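Local structure of tyrosinase (5ZRD) at residues A[82-86]-A[87-91]; A[248-251]-A[252-256]; A[365-368]-A[369-373]. The protein probably oxidises monophenols to catechols and on to quinones with molecular oxygen at a pair of copper ions, as tyrosinases do. All coordinates share one frame; numbering follows the deposited sequence.

Contact 1 of 3, residues A[82-86]-A[87-91]. With CU (copper (II) ion), chain J.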
# COMPACT_ATOMS: atom_id res chain seq x y z
N TYR A 82 -15.44 -7.78 -16.81
CA TYR A 82 -15.71 -6.73 -17.77
C TYR A 82 -17.20 -6.33 -17.75
O TYR A 82 -17.58 -5.24 -18.28
CB TYR A 82 -15.27 -7.23 -19.13
CG TYR A 82 -13.77 -7.24 -19.34
CD1 TYR A 82 -13.06 -6.05 -19.32
CD2 TYR A 82 -13.06 -8.42 -19.53
CE1 TYR A 82 -11.69 -6.02 -19.48
CE2 TYR A 82 -11.69 -8.41 -19.74
CZ TYR A 82 -11.01 -7.20 -19.73
OH TYR A 82 -9.66 -7.15 -19.90
N CYS A 83 -18.11 -7.18 -17.24
CA CYS A 83 -19.51 -6.90 -17.44
C CYS A 83 -19.85 -5.63 -16.65
O CYS A 83 -19.23 -5.34 -15.58
CB CYS A 83 -20.40 -8.08 -17.07
SG CYS A 83 -20.51 -8.44 -15.29
N ASN A 84 -20.77 -4.84 -17.24
CA ASN A 84 -21.34 -3.63 -16.64
C ASN A 84 -22.69 -3.96 -15.99
O ASN A 84 -23.60 -4.48 -16.67
CB ASN A 84 -21.51 -2.53 -17.68
CG ASN A 84 -20.23 -1.77 -17.94
OD1 ASN A 84 -19.83 -0.99 -17.10
ND2 ASN A 84 -19.57 -2.06 -19.05
N HIS A 85 -22.82 -3.61 -14.71
CA HIS A 85 -24.04 -3.82 -13.89
C HIS A 85 -24.29 -2.61 -12.99
O HIS A 85 -23.38 -1.94 -12.58
CB HIS A 85 -23.88 -5.05 -13.01
CG HIS A 85 -23.49 -6.25 -13.81
ND1 HIS A 85 -22.19 -6.59 -14.01
CD2 HIS A 85 -24.23 -7.09 -14.56
CE1 HIS A 85 -22.15 -7.65 -14.79
NE2 HIS A 85 -23.39 -7.99 -15.14
N GLY A 86 -25.53 -2.32 -12.73
CA GLY A 86 -25.91 -1.16 -11.98
C GLY A 86 -25.46 0.14 -12.64
O GLY A 86 -25.28 1.15 -11.94
N ASN A 87 -25.27 0.15 -13.97
CA ASN A 87 -24.87 1.40 -14.59
C ASN A 87 -25.42 1.46 -16.02
O ASN A 87 -25.96 0.49 -16.52
CB ASN A 87 -23.35 1.57 -14.50
CG ASN A 87 -22.58 0.65 -15.43
OD1 ASN A 87 -23.03 0.38 -16.54
ND2 ASN A 87 -21.39 0.26 -15.00
N VAL A 88 -25.29 2.61 -16.68
CA VAL A 88 -26.02 2.83 -17.96
C VAL A 88 -25.44 1.98 -19.10
O VAL A 88 -26.04 1.88 -20.16
CB VAL A 88 -26.04 4.32 -18.34
CG1 VAL A 88 -26.89 5.11 -17.36
CG2 VAL A 88 -24.64 4.91 -18.41
N LEU A 89 -24.29 1.37 -18.91
CA LEU A 89 -23.74 0.48 -19.93
C LEU A 89 -24.33 -0.94 -19.79
O LEU A 89 -23.97 -1.80 -20.57
CB LEU A 89 -22.21 0.44 -19.77
CG LEU A 89 -21.53 1.81 -19.87
CD1 LEU A 89 -20.02 1.65 -19.87
CD2 LEU A 89 -21.99 2.55 -21.11
N PHE A 90 -25.24 -1.19 -18.85
CA PHE A 90 -25.72 -2.57 -18.70
C PHE A 90 -26.29 -3.11 -20.04
O PHE A 90 -25.94 -4.20 -20.49
CB PHE A 90 -26.68 -2.70 -17.51
CG PHE A 90 -27.49 -3.97 -17.55
CD1 PHE A 90 -27.01 -5.14 -17.00
CD2 PHE A 90 -28.70 -4.02 -18.20
CE1 PHE A 90 -27.74 -6.32 -17.07
CE2 PHE A 90 -29.44 -5.18 -18.25
CZ PHE A 90 -28.96 -6.34 -17.69
N PRO A 91 -27.23 -2.41 -20.65
CA PRO A 91 -27.89 -2.96 -21.84
C PRO A 91 -26.97 -3.13 -23.06
O PRO A 91 -27.04 -4.13 -23.76
CB PRO A 91 -28.95 -1.90 -22.18
CG PRO A 91 -29.28 -1.29 -20.84
CD PRO A 91 -27.93 -1.23 -20.16
CU CU J . -23.75 -9.32 -16.69

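Contact 2 of 3, residues A[248-251]-A[252-256]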
# COMPACT_ATOMS: atom_id res chain seq x y z
N PRO A 248 -39.47 5.64 -18.86
CA PRO A 248 -39.61 6.85 -19.67
C PRO A 248 -38.35 7.33 -20.40
O PRO A 248 -38.45 8.18 -21.26
CB PRO A 248 -40.01 7.95 -18.68
CG PRO A 248 -39.43 7.49 -17.35
CD PRO A 248 -39.59 5.98 -17.40
N ASN A 249 -37.16 6.90 -20.01
CA ASN A 249 -35.96 7.34 -20.73
C ASN A 249 -34.91 6.23 -20.59
O ASN A 249 -35.03 5.36 -19.75
CB ASN A 249 -35.46 8.69 -20.21
CG ASN A 249 -35.05 8.68 -18.75
OD1 ASN A 249 -34.08 8.02 -18.37
ND2 ASN A 249 -35.75 9.45 -17.92
N TYR A 250 -33.86 6.29 -21.40
CA TYR A 250 -32.85 5.27 -21.45
C TYR A 250 -32.08 5.21 -20.12
O TYR A 250 -31.78 4.14 -19.63
CB TYR A 250 -31.87 5.48 -22.61
CG TYR A 250 -30.77 4.46 -22.56
CD1 TYR A 250 -31.01 3.14 -22.90
CD2 TYR A 250 -29.51 4.79 -22.08
CE1 TYR A 250 -30.03 2.17 -22.77
CE2 TYR A 250 -28.52 3.82 -21.94
CZ TYR A 250 -28.78 2.51 -22.29
OH TYR A 250 -27.80 1.58 -22.17
N THR A 251 -31.77 6.34 -19.53
CA THR A 251 -31.01 6.29 -18.28
C THR A 251 -31.71 5.37 -17.26
O THR A 251 -31.05 4.47 -16.72
CB THR A 251 -30.72 7.69 -17.74
OG1 THR A 251 -30.01 8.42 -18.75
CG2 THR A 251 -29.88 7.66 -16.48
N VAL A 252 -33.02 5.50 -17.04
CA VAL A 252 -33.63 4.77 -15.96
C VAL A 252 -34.13 3.42 -16.46
O VAL A 252 -34.36 2.52 -15.64
CB VAL A 252 -34.74 5.58 -15.28
CG1 VAL A 252 -34.17 6.88 -14.75
CG2 VAL A 252 -35.95 5.83 -16.18
N PHE A 253 -34.26 3.28 -17.79
CA PHE A 253 -34.51 1.99 -18.37
C PHE A 253 -33.30 1.08 -18.15
O PHE A 253 -33.46 -0.13 -17.96
CB PHE A 253 -34.80 2.08 -19.87
CG PHE A 253 -34.95 0.74 -20.56
CD1 PHE A 253 -36.08 -0.02 -20.38
CD2 PHE A 253 -33.91 0.21 -21.31
CE1 PHE A 253 -36.22 -1.25 -21.01
CE2 PHE A 253 -34.03 -1.03 -21.93
CZ PHE A 253 -35.19 -1.76 -21.78
N SER A 254 -32.10 1.67 -18.17
CA SER A 254 -30.89 0.91 -18.35
C SER A 254 -30.51 0.13 -17.08
O SER A 254 -29.88 -0.89 -17.23
CB SER A 254 -29.75 1.78 -18.78
OG SER A 254 -29.33 2.62 -17.72
N ASN A 255 -30.81 0.58 -15.87
CA ASN A 255 -30.08 0.01 -14.72
C ASN A 255 -30.75 0.35 -13.38
O ASN A 255 -31.49 1.30 -13.27
CB ASN A 255 -28.62 0.50 -14.71
CG ASN A 255 -28.42 1.92 -14.23
OD1 ASN A 255 -28.19 2.13 -13.04
ND2 ASN A 255 -28.43 2.90 -15.14
N THR A 256 -30.41 -0.42 -12.36
CA THR A 256 -31.06 -0.34 -11.04
C THR A 256 -30.63 0.90 -10.27
O THR A 256 -31.39 1.40 -9.42
CB THR A 256 -30.79 -1.60 -10.20
OG1 THR A 256 -29.39 -1.90 -10.22
CG2 THR A 256 -31.57 -2.80 -10.70

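Contact 3 of 3, residues A[365-368]-A[369-373]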
# COMPACT_ATOMS: atom_id res chain seq x y z
N GLU A 365 -14.72 8.00 -12.64
CA GLU A 365 -14.72 8.16 -14.08
C GLU A 365 -16.15 8.08 -14.65
O GLU A 365 -17.00 7.27 -14.23
CB GLU A 365 -13.79 7.11 -14.66
CG GLU A 365 -13.69 7.12 -16.17
CD GLU A 365 -12.37 6.55 -16.67
OE1 GLU A 365 -11.67 5.91 -15.87
OE2 GLU A 365 -12.05 6.74 -17.87
N SER A 366 -16.40 8.91 -15.65
CA SER A 366 -17.71 9.01 -16.25
C SER A 366 -17.91 7.89 -17.28
O SER A 366 -17.02 7.61 -18.08
CB SER A 366 -17.94 10.38 -16.86
OG SER A 366 -18.75 10.27 -18.02
N LEU A 367 -19.10 7.29 -17.25
CA LEU A 367 -19.57 6.37 -18.25
C LEU A 367 -20.60 7.08 -19.13
O LEU A 367 -21.53 7.73 -18.61
CB LEU A 367 -20.22 5.16 -17.57
CG LEU A 367 -19.39 4.49 -16.49
CD1 LEU A 367 -20.15 3.31 -15.86
CD2 LEU A 367 -18.08 4.01 -17.07
N ASN A 368 -20.44 6.90 -20.45
CA ASN A 368 -21.32 7.53 -21.44
C ASN A 368 -21.35 6.68 -22.73
O ASN A 368 -20.89 5.53 -22.74
CB ASN A 368 -20.86 8.98 -21.64
CG ASN A 368 -19.44 9.00 -22.15
OD1 ASN A 368 -19.17 8.47 -23.22
ND2 ASN A 368 -18.52 9.51 -21.34
N LEU A 369 -21.91 7.20 -23.82
CA LEU A 369 -22.14 6.38 -25.05
C LEU A 369 -20.84 6.16 -25.82
O LEU A 369 -20.79 5.35 -26.75
CB LEU A 369 -23.18 7.05 -25.94
CG LEU A 369 -24.57 7.20 -25.31
CD1 LEU A 369 -25.36 8.31 -25.99
CD2 LEU A 369 -25.32 5.89 -25.34
N THR A 370 -19.81 6.89 -25.40
CA THR A 370 -18.44 6.89 -25.93
C THR A 370 -17.57 5.86 -25.20
O THR A 370 -16.50 5.51 -25.67
CB THR A 370 -17.89 8.33 -25.82
OG1 THR A 370 -18.25 8.90 -27.07
CG2 THR A 370 -16.41 8.50 -25.59
N THR A 371 -18.00 5.42 -24.02
CA THR A 371 -17.14 4.55 -23.20
C THR A 371 -16.93 3.22 -23.92
O THR A 371 -17.90 2.60 -24.35
CB THR A 371 -17.71 4.37 -21.79
OG1 THR A 371 -17.91 5.65 -21.20
CG2 THR A 371 -16.79 3.58 -20.88
N PRO A 372 -15.66 2.79 -24.05
CA PRO A 372 -15.25 1.47 -24.52
C PRO A 372 -16.03 0.36 -23.80
O PRO A 372 -16.09 0.36 -22.55
CB PRO A 372 -13.77 1.31 -24.15
CG PRO A 372 -13.30 2.70 -23.93
CD PRO A 372 -14.51 3.42 -23.39
N LEU A 373 -16.64 -0.53 -24.56
CA LEU A 373 -17.28 -1.72 -24.00
C LEU A 373 -16.27 -2.86 -24.04
O LEU A 373 -16.42 -3.78 -24.82
CB LEU A 373 -18.55 -2.05 -24.80
CG LEU A 373 -19.61 -0.95 -24.78
CD1 LEU A 373 -20.74 -1.22 -25.75
CD2 LEU A 373 -20.14 -0.77 -23.38
O HOH W 1 -15.53 7.07 -20.53
O HOH W 2 -20.38 3.34 -24.17

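Contact 1 of 3, residues A[82-86]-A[87-91]
Asn84 lays its side-chain amide against the CB of Leu89, CG to CB 3.5 Å, while its OD1 takes a hydrogen bond from Asn87 ND2 at 2.9 Å. That bond is nearly straight, 164° at the hydrogen, and Asn84 OD1 lies close to the amide plane of Asn87, although the two amide planes are turned 57° apart. Asn87 CG sits between its own backbone N and carbonyl carbon (chi1 73°), which swings OD1 over the following turn to accept from Leu89 N at 2.9 Å. One amide thus donates back to the loop and caps the type I turn that leads into helix 90-108, a double task that suits asparagine. Gly86 makes the bend between the two asparagines with a positive phi, which a residue without a side chain adopts more easily. This is the copper-binding loop of the tyrosinase di-copper domain: His85 NE2 binds copper at 2.1 Å beside His57 and His94, and its ND1 is hydrogen-bonded to Gln355, which should help fix the ring's rotation. A covalent thioether joins Cys83 SG to His85 CE1 at 1.9 Å, which probably restrains the imidazole further. The Phe90 ring presents its edge to Asn84 O, and its CD1 lies 4.2 Å from His85 CD2. Phe90 also meets His94, and it packs edge-to-face with His277 of the second copper site.

Contact 2 of 3, residues A[248-251]-A[252-256]
Ser254 CB rests over one face of the Tyr250 ring, 4.0 Å from its centroid, a CH-pi contact displaced toward the hydroxyl-bearing rim. The serine's OG turns the other way and donates to Thr251 O at 2.7 Å. A chi1 of 71° makes this possible by folding OG back over the preceding turn, where a small hydroxyl fits. The same OG accepts from Asn255 ND2 at 2.7 Å, in line with the amide plane and 164° at the hydrogen.

At the other end Asn249 is the N-cap of helix 250-254. Its OD1 accepts from Val252 N at 3.0 Å, the donor tilted 31° from the carbonyl plane, while its backbone O takes Phe253 N at 3.0 Å. Val252 crosses the Asn249 side chain at about a right angle, and its CG2 meets Pro248 CD at 3.8 Å, a branched methyl against the ring of the proline just before the N-cap. Asn255 is a second N-cap, opening helix 256-265.

Both helices belong to the tyrosinase central domain, and Tyr250 and Ser254 pack beside the copper-binding segment, against Pro91 and Val88, with the Tyr250 phenol hydrogen-bonded to Val88 O. Farther out, Thr251 OG1 is held by Ile343 N, the Phe253 ring stacks on Trp330, and Val252 and Pro248 lean on Trp262 of helix 256-265.

Two asparagines therefore supply the side-chain acceptors that begin successive helices, and Ser254 OG, donor to one group and acceptor from another, relays polar contacts across the junction. With its hydroxyl engaged in both roles, this buried serine can lie against an aromatic face without leaving its oxygen unsatisfied.

Contact 3 of 3, residues A[365-368]-A[369-373]
Thr371 folds its hydroxyl back over the turn, where OG1 accepts from Asn368 N at 2.9 Å with an angle of 162° at the hydrogen. Its first torsion explains both branches: with OG1 anti to the carbonyl carbon (chi1 -55°) the hydroxyl faces Asn368, and CG2, lying anti to the backbone N, is sent toward Leu367, whose CD2 it meets at 4.0 Å. A threonine suits this place because one branch is polar and the other apolar.

The backbone forms a type I beta turn from Asn368 to Thr371, closed by Thr371 N to Asn368 O at 3.2 Å. In Asn368 a chi1 of 60° tucks the amide back over its own backbone and brings it beside Thr370, both side chains pointing the same way. OD1 appears to accept from Thr370 N, though the oxygen's position is less sure. On the other branch, ND2 gives only a weak, long bond to Ser366 OG.

Two waters fill in the polar edge. One links Ser366 O to Thr371 OG1, and the other donates to Asn368 O at 2.7 Å and to Thr371 O at 2.6 Å. Leu367 also packs on Asn87, while Ser366 and Asn368 touch Ile432 of a neighbouring subunit and Glu365 makes a salt bridge with Arg434 there.

The chemistry is that of a hydrated turn bordering a subunit interface: threonine hydroxyl, asparagine and water share out the backbone polar groups, leaving the side chain of Leu367 and the methyl of Thr371 on the buried side.

From the N terminus, contact 1 comes first and closes the copper-binding loop onto the start of helix 90-108. Contact 2 follows much later, joining the short helix 250-254 to helix 256-265, and contact 3 turns the chain after helix 315-334 toward strand 372-373. Each is local, and they run in series along the chain, neither nesting nor crossing. In space contact 1 touches both others: Asn87 O packs against Asn255 CB, and one methyl of Leu89, CD1, packs against Leu367 and Thr371. Contacts 2 and 3 do not touch, and residues 82-91 lie against both, one around helix 250-254 of the central domain and one bordering a neighbouring subunit.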